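Local atomic coordinates of ABC transporter sugar binding protein (Xanthomonas axonopodis pv. citri, PDB entry 3UOR), a protein that probably binds maltose or a related sugar in the periplasm and delivers it to an ABC transporter for uptake. Residues S113-Y121 / W318-Q326; W166-K177 / F229-W238. All coordinates share one frame; numbering follows the deposited sequence.

Contact 1 (S113-Y121 / W318-Q326); sequences SKIVDPADY and WKLIEYLSQ
Ser113 and Glu322 make the polar centre of this contact: OG of Ser113 donates to OE2 of Glu322 across 2.6 Å, meeting that oxygen on the anti side and 25° out of the carboxylate plane. Glu322 stretches straight out from CG, long enough to span the gap, and Ile115 lies athwart it, CB of Ile115 3.7 Å from CG of Glu322. The longer arm of Ile115 ends at CD1, 3.6 Å from NE2 of Gln326. With CG1 of Val116 anti to the backbone N (chi1 -177°), the other methyl, CG2, is left anti to the carbonyl carbon; slim and branched, it fits between CH2 of Trp318, 3.8 Å away, and CB of Ser325. Trp318 receives CB of Ser113 at its indole edge, and its NE1 bonds weakly to OE2 of Glu322. A water joins OH of Tyr121 to OG of Ser325, which also bonds to the carbonyl of Ile321.

The contact packs the loop between helices 107-111 and 123-127 on the C-terminal end of helix 314-324; Trp318 and Tyr121 also reach Val138 of strand 134-150. Arg343 ties the carbonyls of Ile115 and Ser325 together. In an ST motif, N of Val116 donates to OG of Ser113 at 3.0 Å, using a hydroxyl's ability to accept and donate at once. With Ser113 and, more weakly, Trp318 and a water donating to OE2, the carboxylate is probably stabilised in its ionised form.

Contact 2 (W166-K177 / F229-W238); sequences WAEMEQVMAAIK and FYDNMYQQGW
The helical parts of 166-177 and 229-238 run almost parallel, their axes 10° apart in direction and 11.8 Å apart at closest approach, a spacing wide enough for large side chains. Trp166 and Phe229 fill one end as a face-to-face stack: the five-membered ring of the indole lies flat over the phenyl ring, planes at 1°, while CB of Phe229 sits over the six-membered ring in a CH-pi contact. NE1 of Trp166 is hydrogen-bonded to OE1 of Gln203. Two groups reach the Phe229 rim, SD of Met169 as a Met-aromatic contact, 4.0 Å from CZ of Phe229, and OE2 of Glu170, 3.4 Å from CD1 of Phe229, where the polarised ring hydrogens suit a carboxylate oxygen. A water donates to this OE2 and to the carbonyl of Phe229, and accepts from ND2 of Asn232.

This is helix packing in an alpha/beta lobe of a solute-binding protein: an adjoining side of helix 166-180 rests on strand 259-264 through Val172 and Ile176. A Schellman motif ends the second helix; at the positive phi of Gly237 a CB would jam against the preceding carbonyl O. CB of Met173, N of small Ala174 and O of Glu170 lie over one indole face of Trp238, CB of Gln236 over the opposite one. A turn about CG-SD (chi3 -64°) brings CE of Met173 to 3.5 Å from CE3 of Trp238. Lys177, kinked about CB-CG, extends NZ to O of Gly237, 2.8 Å away, and to that of Arg184.

How the contacts relate
Contact 1 and contact 2 lie on opposite sides of the centre of the chain, with their own centres 42 Å apart and nearest atoms about 23 Å apart, so neither touches the other. Along the sequence both segments of contact 2 fall between those of contact 1. The mixed sheet links their surroundings: contact 1 leans on strands 134-150 and 303-307, contact 2 on strand 259-264, which pairs with 134-150. In this family the ligand usually sits in a cleft between two lobes; how far either contact lies from that cleft is not established, and no part in sugar binding is assigned to them.

Contact 1 (S113-Y121 / W318-Q326)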
loop_
_atom_site.group_PDB
_atom_site.type_symbol
_atom_site.label_atom_id
_atom_site.label_comp_id
_atom_site.label_asym_id
_atom_site.label_seq_id
_atom_site.Cartn_x
_atom_site.Cartn_y
_atom_site.Cartn_z
ATOM N N SER A 113 -16.800 6.990 -19.677
ATOM C CA SER A 113 -15.463 6.720 -20.191
ATOM C C SER A 113 -15.338 5.284 -20.647
ATOM O O SER A 113 -15.601 4.349 -19.879
ATOM C CB SER A 113 -14.393 7.008 -19.135
ATOM O OG SER A 113 -13.133 6.515 -19.568
ATOM N N LYS A 114 -14.935 5.118 -21.898
ATOM C CA LYS A 114 -14.630 3.802 -22.440
ATOM C C LYS A 114 -13.388 3.254 -21.746
ATOM O O LYS A 114 -13.348 2.090 -21.340
ATOM C CB LYS A 114 -14.368 3.901 -23.944
ATOM C CG LYS A 114 -14.103 2.560 -24.623
ATOM C CD LYS A 114 -15.383 1.728 -24.738
ATOM C CE LYS A 114 -15.141 0.408 -25.480
ATOM N NZ LYS A 114 -14.521 0.597 -26.825
ATOM N N ILE A 115 -12.383 4.113 -21.601
ATOM C CA ILE A 115 -11.078 3.692 -21.113
ATOM C C ILE A 115 -11.128 3.206 -19.656
ATOM O O ILE A 115 -10.597 2.165 -19.328
ATOM C CB ILE A 115 -10.031 4.808 -21.282
ATOM C CG1 ILE A 115 -9.558 4.859 -22.744
ATOM C CG2 ILE A 115 -8.832 4.568 -20.361
ATOM C CD1 ILE A 115 -9.119 6.253 -23.165
ATOM N N VAL A 116 -11.820 3.940 -18.807
ATOM C CA VAL A 116 -11.911 3.600 -17.403
ATOM C C VAL A 116 -13.121 2.746 -17.093
ATOM O O VAL A 116 -14.224 3.246 -16.883
ATOM C CB VAL A 116 -11.962 4.858 -16.554
ATOM C CG1 VAL A 116 -11.973 4.491 -15.056
ATOM C CG2 VAL A 116 -10.778 5.745 -16.898
ATOM N N ASP A 117 -12.890 1.448 -17.015
ATOM C CA ASP A 117 -13.936 0.483 -16.755
ATOM C C ASP A 117 -13.721 -0.109 -15.356
ATOM O O ASP A 117 -12.753 -0.819 -15.134
ATOM C CB ASP A 117 -13.831 -0.600 -17.830
ATOM C CG ASP A 117 -14.683 -1.805 -17.539
ATOM O OD1 ASP A 117 -15.528 -1.744 -16.617
ATOM O OD2 ASP A 117 -14.497 -2.825 -18.246
ATOM N N PRO A 118 -14.638 0.172 -14.413
ATOM C CA PRO A 118 -14.418 -0.235 -13.023
ATOM C C PRO A 118 -14.253 -1.733 -12.882
ATOM O O PRO A 118 -13.519 -2.176 -12.002
ATOM C CB PRO A 118 -15.695 0.213 -12.320
ATOM C CG PRO A 118 -16.221 1.333 -13.184
ATOM C CD PRO A 118 -15.916 0.887 -14.583
ATOM N N ALA A 119 -14.913 -2.513 -13.732
ATOM C CA ALA A 119 -14.839 -3.968 -13.593
ATOM C C ALA A 119 -13.434 -4.493 -13.892
ATOM O O ALA A 119 -13.106 -5.626 -13.553
ATOM C CB ALA A 119 -15.874 -4.661 -14.510
ATOM N N ASP A 120 -12.606 -3.680 -14.540
ATOM C CA ASP A 120 -11.244 -4.119 -14.882
ATOM C C ASP A 120 -10.239 -3.774 -13.772
ATOM O O ASP A 120 -9.070 -4.157 -13.847
ATOM C CB ASP A 120 -10.808 -3.487 -16.203
ATOM C CG ASP A 120 -9.487 -4.033 -16.722
ATOM O OD1 ASP A 120 -8.609 -3.208 -17.090
ATOM O OD2 ASP A 120 -9.326 -5.272 -16.757
ATOM N N TYR A 121 -10.696 -3.048 -12.745
ATOM C CA TYR A 121 -9.819 -2.643 -11.644
ATOM C C TYR A 121 -9.878 -3.646 -10.495
ATOM O O TYR A 121 -10.937 -4.183 -10.173
ATOM C CB TYR A 121 -10.209 -1.249 -11.122
ATOM C CG TYR A 121 -9.711 -0.118 -11.996
ATOM C CD1 TYR A 121 -8.638 0.657 -11.605
ATOM C CD2 TYR A 121 -10.301 0.160 -13.229
ATOM C CE1 TYR A 121 -8.172 1.682 -12.400
ATOM C CE2 TYR A 121 -9.833 1.194 -14.031
ATOM C CZ TYR A 121 -8.777 1.949 -13.609
ATOM O OH TYR A 121 -8.295 2.985 -14.375
ATOM N N TRP A 318 -10.320 15.629 -16.585
ATOM C CA TRP A 318 -10.691 14.237 -16.714
ATOM C C TRP A 318 -9.891 13.546 -17.815
ATOM O O TRP A 318 -9.467 12.409 -17.654
ATOM C CB TRP A 318 -12.176 14.065 -17.003
ATOM C CG TRP A 318 -12.438 12.656 -17.405
ATOM C CD1 TRP A 318 -12.738 12.195 -18.654
ATOM C CD2 TRP A 318 -12.348 11.501 -16.562
ATOM N NE1 TRP A 318 -12.870 10.820 -18.635
ATOM C CE2 TRP A 318 -12.637 10.375 -17.360
ATOM C CE3 TRP A 318 -12.073 11.313 -15.203
ATOM C CZ2 TRP A 318 -12.657 9.080 -16.844
ATOM C CZ3 TRP A 318 -12.090 10.031 -14.694
ATOM C CH2 TRP A 318 -12.381 8.929 -15.514
ATOM N N LYS A 319 -9.696 14.217 -18.944
ATOM C CA LYS A 319 -8.955 13.598 -20.054
ATOM C C LYS A 319 -7.545 13.210 -19.626
ATOM O O LYS A 319 -7.031 12.167 -20.024
ATOM C CB LYS A 319 -8.889 14.527 -21.276
ATOM C CG LYS A 319 -10.218 14.713 -22.009
ATOM C CD LYS A 319 -10.053 15.705 -23.158
ATOM C CE LYS A 319 -11.342 15.909 -23.958
ATOM N NZ LYS A 319 -11.514 14.865 -25.008
ATOM N N LEU A 320 -6.914 14.056 -18.823
ATOM C CA LEU A 320 -5.586 13.742 -18.325
ATOM C C LEU A 320 -5.618 12.471 -17.469
ATOM O O LEU A 320 -4.726 11.624 -17.560
ATOM C CB LEU A 320 -5.014 14.914 -17.530
ATOM C CG LEU A 320 -3.788 14.570 -16.704
ATOM C CD1 LEU A 320 -2.666 14.075 -17.583
ATOM C CD2 LEU A 320 -3.349 15.774 -15.899
ATOM N N ILE A 321 -6.656 12.322 -16.655
ATOM C CA ILE A 321 -6.719 11.186 -15.740
ATOM C C ILE A 321 -6.979 9.911 -16.518
ATOM O O ILE A 321 -6.422 8.844 -16.222
ATOM C CB ILE A 321 -7.805 11.361 -14.673
ATOM C CG1 ILE A 321 -7.376 12.406 -13.640
ATOM C CG2 ILE A 321 -8.044 10.054 -13.953
ATOM C CD1 ILE A 321 -8.386 12.593 -12.542
ATOM N N GLU A 322 -7.815 10.047 -17.536
ATOM C CA GLU A 322 -8.160 8.954 -18.413
ATOM C C GLU A 322 -6.922 8.478 -19.144
ATOM O O GLU A 322 -6.696 7.278 -19.251
ATOM C CB GLU A 322 -9.211 9.414 -19.418
ATOM C CG GLU A 322 -9.895 8.277 -20.125
ATOM C CD GLU A 322 -10.944 8.768 -21.105
ATOM O OE1 GLU A 322 -10.559 9.358 -22.134
ATOM O OE2 GLU A 322 -12.142 8.560 -20.849
ATOM N N TYR A 323 -6.120 9.422 -19.635
ATOM C CA TYR A 323 -4.859 9.100 -20.308
ATOM C C TYR A 323 -3.966 8.271 -19.383
ATOM O O TYR A 323 -3.415 7.246 -19.789
ATOM C CB TYR A 323 -4.134 10.380 -20.737
ATOM C CG TYR A 323 -2.733 10.162 -21.277
ATOM C CD1 TYR A 323 -2.518 9.835 -22.610
ATOM C CD2 TYR A 323 -1.628 10.294 -20.451
ATOM C CE1 TYR A 323 -1.232 9.637 -23.098
ATOM C CE2 TYR A 323 -0.343 10.092 -20.921
ATOM C CZ TYR A 323 -0.148 9.764 -22.239
ATOM O OH TYR A 323 1.141 9.567 -22.687
ATOM N N LEU A 324 -3.846 8.711 -18.132
ATOM C CA LEU A 324 -3.010 8.017 -17.161
ATOM C C LEU A 324 -3.646 6.701 -16.747
ATOM O O LEU A 324 -3.010 5.891 -16.080
ATOM C CB LEU A 324 -2.753 8.892 -15.939
ATOM C CG LEU A 324 -1.859 10.095 -16.222
ATOM C CD1 LEU A 324 -1.725 10.954 -14.975
ATOM C CD2 LEU A 324 -0.497 9.626 -16.716
ATOM N N SER A 325 -4.900 6.492 -17.157
ATOM C CA SER A 325 -5.584 5.216 -16.925
ATOM C C SER A 325 -5.491 4.234 -18.102
ATOM O O SER A 325 -6.000 3.115 -18.012
ATOM C CB SER A 325 -7.051 5.445 -16.586
ATOM O OG SER A 325 -7.188 6.344 -15.511
ATOM N N GLN A 326 -4.868 4.647 -19.203
ATOM C CA GLN A 326 -4.677 3.747 -20.351
ATOM C C GLN A 326 -3.644 2.656 -20.071
ATOM O O GLN A 326 -2.537 2.934 -19.591
ATOM C CB GLN A 326 -4.273 4.546 -21.590
ATOM C CG GLN A 326 -5.358 5.546 -22.063
ATOM C CD GLN A 326 -4.879 6.377 -23.241
ATOM O OE1 GLN A 326 -3.759 6.208 -23.705
ATOM N NE2 GLN A 326 -5.730 7.275 -23.728
HETATM O O HOH W 1 -13.767 6.892 -23.353
HETATM O O HOH W 2 -6.307 4.366 -13.666
#

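Contact 2 (W166-K177 / F229-W238)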
loop_
_atom_site.group_PDB
_atom_site.type_symbol
_atom_site.label_atom_id
_atom_site.label_comp_id
_atom_site.label_asym_id
_atom_site.label_seq_id
_atom_site.Cartn_x
_atom_site.Cartn_y
_atom_site.Cartn_z
ATOM N N TRP A 166 -0.183 -19.589 6.555
ATOM C CA TRP A 166 0.532 -19.256 7.777
ATOM C C TRP A 166 1.320 -20.432 8.345
ATOM O O TRP A 166 2.519 -20.301 8.615
ATOM C CB TRP A 166 -0.438 -18.718 8.815
ATOM C CG TRP A 166 -0.826 -17.255 8.579
ATOM C CD1 TRP A 166 -0.616 -16.515 7.443
ATOM C CD2 TRP A 166 -1.508 -16.394 9.498
ATOM N NE1 TRP A 166 -1.123 -15.247 7.605
ATOM C CE2 TRP A 166 -1.670 -15.144 8.860
ATOM C CE3 TRP A 166 -1.993 -16.558 10.809
ATOM C CZ2 TRP A 166 -2.289 -14.051 9.492
ATOM C CZ3 TRP A 166 -2.610 -15.477 11.436
ATOM C CH2 TRP A 166 -2.750 -14.240 10.778
ATOM N N ALA A 167 0.666 -21.583 8.525
ATOM C CA ALA A 167 1.358 -22.737 9.118
ATOM C C ALA A 167 2.541 -23.198 8.268
ATOM O O ALA A 167 3.611 -23.503 8.798
ATOM C CB ALA A 167 0.402 -23.898 9.362
ATOM N N GLU A 168 2.350 -23.255 6.950
ATOM C CA GLU A 168 3.455 -23.573 6.045
ATOM C C GLU A 168 4.580 -22.535 6.205
ATOM O O GLU A 168 5.763 -22.864 6.184
ATOM C CB GLU A 168 2.970 -23.596 4.589
ATOM C CG GLU A 168 1.955 -24.696 4.288
ATOM C CD GLU A 168 1.304 -24.564 2.920
ATOM O OE1 GLU A 168 1.558 -23.549 2.210
ATOM O OE2 GLU A 168 0.539 -25.487 2.554
ATOM N N MET A 169 4.205 -21.272 6.352
ATOM C CA MET A 169 5.203 -20.228 6.496
ATOM C C MET A 169 6.031 -20.460 7.769
ATOM O O MET A 169 7.269 -20.329 7.764
ATOM C CB MET A 169 4.549 -18.844 6.524
ATOM C CG MET A 169 5.565 -17.725 6.316
ATOM S SD MET A 169 4.839 -16.098 6.477
ATOM C CE MET A 169 6.330 -15.119 6.380
ATOM N N GLU A 170 5.348 -20.822 8.856
ATOM C CA GLU A 170 6.046 -21.085 10.119
ATOM C C GLU A 170 7.054 -22.239 9.991
ATOM O O GLU A 170 8.205 -22.129 10.436
ATOM C CB GLU A 170 5.040 -21.354 11.245
ATOM C CG GLU A 170 4.124 -20.165 11.494
ATOM C CD GLU A 170 3.429 -20.248 12.844
ATOM O OE1 GLU A 170 3.270 -21.364 13.375
ATOM O OE2 GLU A 170 3.032 -19.195 13.378
ATOM N N GLN A 171 6.632 -23.334 9.366
ATOM C CA GLN A 171 7.523 -24.477 9.154
ATOM C C GLN A 171 8.717 -24.120 8.270
ATOM O O GLN A 171 9.834 -24.503 8.569
ATOM C CB GLN A 171 6.765 -25.653 8.559
ATOM C CG GLN A 171 5.728 -26.197 9.497
ATOM C CD GLN A 171 6.380 -26.799 10.714
ATOM O OE1 GLN A 171 7.354 -27.547 10.596
ATOM N NE2 GLN A 171 5.869 -26.464 11.892
ATOM N N VAL A 172 8.484 -23.379 7.188
ATOM C CA VAL A 172 9.594 -22.957 6.325
ATOM C C VAL A 172 10.567 -22.060 7.103
ATOM O O VAL A 172 11.786 -22.221 7.036
ATOM C CB VAL A 172 9.103 -22.190 5.078
ATOM C CG1 VAL A 172 10.283 -21.555 4.370
ATOM C CG2 VAL A 172 8.328 -23.126 4.134
ATOM N N MET A 173 10.028 -21.107 7.853
ATOM C CA MET A 173 10.897 -20.226 8.629
ATOM C C MET A 173 11.695 -21.012 9.662
ATOM O O MET A 173 12.875 -20.748 9.863
ATOM C CB MET A 173 10.121 -19.071 9.279
ATOM C CG MET A 173 9.671 -18.007 8.250
ATOM S SD MET A 173 8.845 -16.604 9.025
ATOM C CE MET A 173 7.373 -17.374 9.718
ATOM N N ALA A 174 11.065 -21.979 10.311
ATOM C CA ALA A 174 11.795 -22.767 11.314
ATOM C C ALA A 174 12.886 -23.554 10.591
ATOM O O ALA A 174 13.995 -23.709 11.099
ATOM C CB ALA A 174 10.859 -23.700 12.065
ATOM N N ALA A 175 12.583 -24.012 9.377
ATOM C CA ALA A 175 13.542 -24.823 8.633
ATOM C C ALA A 175 14.757 -23.970 8.237
ATOM O O ALA A 175 15.901 -24.428 8.281
ATOM C CB ALA A 175 12.881 -25.471 7.404
ATOM N N ILE A 176 14.511 -22.718 7.885
ATOM C CA ILE A 176 15.599 -21.809 7.517
ATOM C C ILE A 176 16.433 -21.473 8.745
ATOM O O ILE A 176 17.663 -21.423 8.692
ATOM C CB ILE A 176 15.046 -20.507 6.880
ATOM C CG1 ILE A 176 14.380 -20.823 5.542
ATOM C CG2 ILE A 176 16.142 -19.482 6.710
ATOM C CD1 ILE A 176 13.755 -19.636 4.845
ATOM N N LYS A 177 15.750 -21.259 9.862
ATOM C CA LYS A 177 16.423 -20.890 11.091
ATOM C C LYS A 177 17.389 -22.002 11.524
ATOM O O LYS A 177 18.531 -21.726 11.895
ATOM C CB LYS A 177 15.407 -20.569 12.186
ATOM C CG LYS A 177 16.033 -20.127 13.525
ATOM C CD LYS A 177 16.675 -18.749 13.423
ATOM C CE LYS A 177 17.238 -18.340 14.773
ATOM N NZ LYS A 177 17.639 -16.915 14.789
ATOM N N PHE A 229 0.352 -14.169 15.473
ATOM C CA PHE A 229 1.188 -14.674 14.370
ATOM C C PHE A 229 2.436 -13.790 14.188
ATOM O O PHE A 229 3.557 -14.281 14.082
ATOM C CB PHE A 229 0.354 -14.705 13.076
ATOM C CG PHE A 229 1.087 -15.242 11.876
ATOM C CD1 PHE A 229 1.545 -16.555 11.851
ATOM C CD2 PHE A 229 1.269 -14.446 10.748
ATOM C CE1 PHE A 229 2.205 -17.058 10.733
ATOM C CE2 PHE A 229 1.919 -14.930 9.631
ATOM C CZ PHE A 229 2.390 -16.247 9.612
ATOM N N TYR A 230 2.228 -12.476 14.170
ATOM C CA TYR A 230 3.314 -11.511 14.017
ATOM C C TYR A 230 4.320 -11.547 15.202
ATOM O O TYR A 230 5.531 -11.650 15.004
ATOM C CB TYR A 230 2.693 -10.114 13.867
ATOM C CG TYR A 230 3.654 -8.953 13.815
ATOM C CD1 TYR A 230 4.258 -8.574 12.612
ATOM C CD2 TYR A 230 3.918 -8.184 14.952
ATOM C CE1 TYR A 230 5.111 -7.474 12.552
ATOM C CE2 TYR A 230 4.779 -7.085 14.901
ATOM C CZ TYR A 230 5.361 -6.732 13.693
ATOM O OH TYR A 230 6.205 -5.650 13.606
ATOM N N ASP A 231 3.825 -11.475 16.428
ATOM C CA ASP A 231 4.716 -11.513 17.603
ATOM C C ASP A 231 5.510 -12.824 17.642
ATOM O O ASP A 231 6.716 -12.837 17.919
ATOM C CB ASP A 231 3.892 -11.359 18.876
ATOM C CG ASP A 231 4.751 -11.284 20.130
ATOM O OD1 ASP A 231 5.877 -10.740 20.069
ATOM O OD2 ASP A 231 4.272 -11.750 21.183
ATOM N N ASN A 232 4.839 -13.930 17.341
ATOM C CA ASN A 232 5.491 -15.240 17.396
ATOM C C ASN A 232 6.786 -15.308 16.580
ATOM O O ASN A 232 7.728 -15.973 16.983
ATOM C CB ASN A 232 4.534 -16.347 16.946
ATOM C CG ASN A 232 5.124 -17.726 17.131
ATOM O OD1 ASN A 232 5.406 -18.150 18.250
ATOM N ND2 ASN A 232 5.305 -18.444 16.031
ATOM N N MET A 233 6.830 -14.635 15.432
ATOM C CA MET A 233 8.013 -14.695 14.573
ATOM C C MET A 233 9.249 -14.108 15.262
ATOM O O MET A 233 10.356 -14.587 15.066
ATOM C CB MET A 233 7.780 -13.945 13.252
ATOM C CG MET A 233 6.657 -14.538 12.380
ATOM S SD MET A 233 6.675 -13.817 10.715
ATOM C CE MET A 233 4.918 -13.836 10.392
ATOM N N TYR A 234 9.080 -13.033 16.020
ATOM C CA TYR A 234 10.224 -12.504 16.757
ATOM C C TYR A 234 10.591 -13.400 17.928
ATOM O O TYR A 234 11.767 -13.619 18.181
ATOM C CB TYR A 234 9.970 -11.087 17.265
ATOM C CG TYR A 234 9.619 -10.120 16.170
ATOM C CD1 TYR A 234 10.586 -9.320 15.574
ATOM C CD2 TYR A 234 8.311 -10.021 15.718
ATOM C CE1 TYR A 234 10.236 -8.428 14.565
ATOM C CE2 TYR A 234 7.958 -9.140 14.718
ATOM C CZ TYR A 234 8.915 -8.359 14.142
ATOM O OH TYR A 234 8.521 -7.480 13.163
ATOM N N GLN A 235 9.589 -13.918 18.633
ATOM C CA GLN A 235 9.874 -14.698 19.828
ATOM C C GLN A 235 10.495 -16.046 19.484
ATOM O O GLN A 235 11.207 -16.618 20.316
ATOM C CB GLN A 235 8.650 -14.862 20.748
ATOM C CG GLN A 235 7.922 -13.567 21.160
ATOM C CD GLN A 235 8.846 -12.444 21.603
ATOM O OE1 GLN A 235 9.976 -12.671 22.015
ATOM N NE2 GLN A 235 8.358 -11.220 21.520
ATOM N N GLN A 236 10.244 -16.563 18.276
ATOM C CA GLN A 236 10.876 -17.829 17.877
ATOM C C GLN A 236 12.289 -17.573 17.352
ATOM O O GLN A 236 13.054 -18.502 17.141
ATOM C CB GLN A 236 10.074 -18.569 16.802
ATOM C CG GLN A 236 8.664 -18.919 17.183
ATOM C CD GLN A 236 8.605 -19.921 18.302
ATOM O OE1 GLN A 236 9.576 -20.631 18.566
ATOM N NE2 GLN A 236 7.461 -19.984 18.976
ATOM N N GLY A 237 12.631 -16.309 17.139
ATOM C CA GLY A 237 13.921 -15.970 16.573
ATOM C C GLY A 237 13.914 -16.068 15.054
ATOM O O GLY A 237 14.981 -16.137 14.434
ATOM N N TRP A 238 12.725 -16.081 14.448
ATOM C CA TRP A 238 12.630 -16.151 12.978
ATOM C C TRP A 238 12.902 -14.771 12.389
ATOM O O TRP A 238 13.578 -14.644 11.361
ATOM C CB TRP A 238 11.271 -16.682 12.510
ATOM C CG TRP A 238 10.977 -18.060 12.996
ATOM C CD1 TRP A 238 11.881 -19.014 13.328
ATOM C CD2 TRP A 238 9.683 -18.640 13.200
ATOM N NE1 TRP A 238 11.238 -20.161 13.724
ATOM C CE2 TRP A 238 9.884 -19.956 13.657
ATOM C CE3 TRP A 238 8.374 -18.180 13.025
ATOM C CZ2 TRP A 238 8.823 -20.815 13.963
ATOM C CZ3 TRP A 238 7.318 -19.029 13.334
ATOM C CH2 TRP A 238 7.550 -20.330 13.800
HETATM O O HOH W 3 4.367 -16.975 13.614
#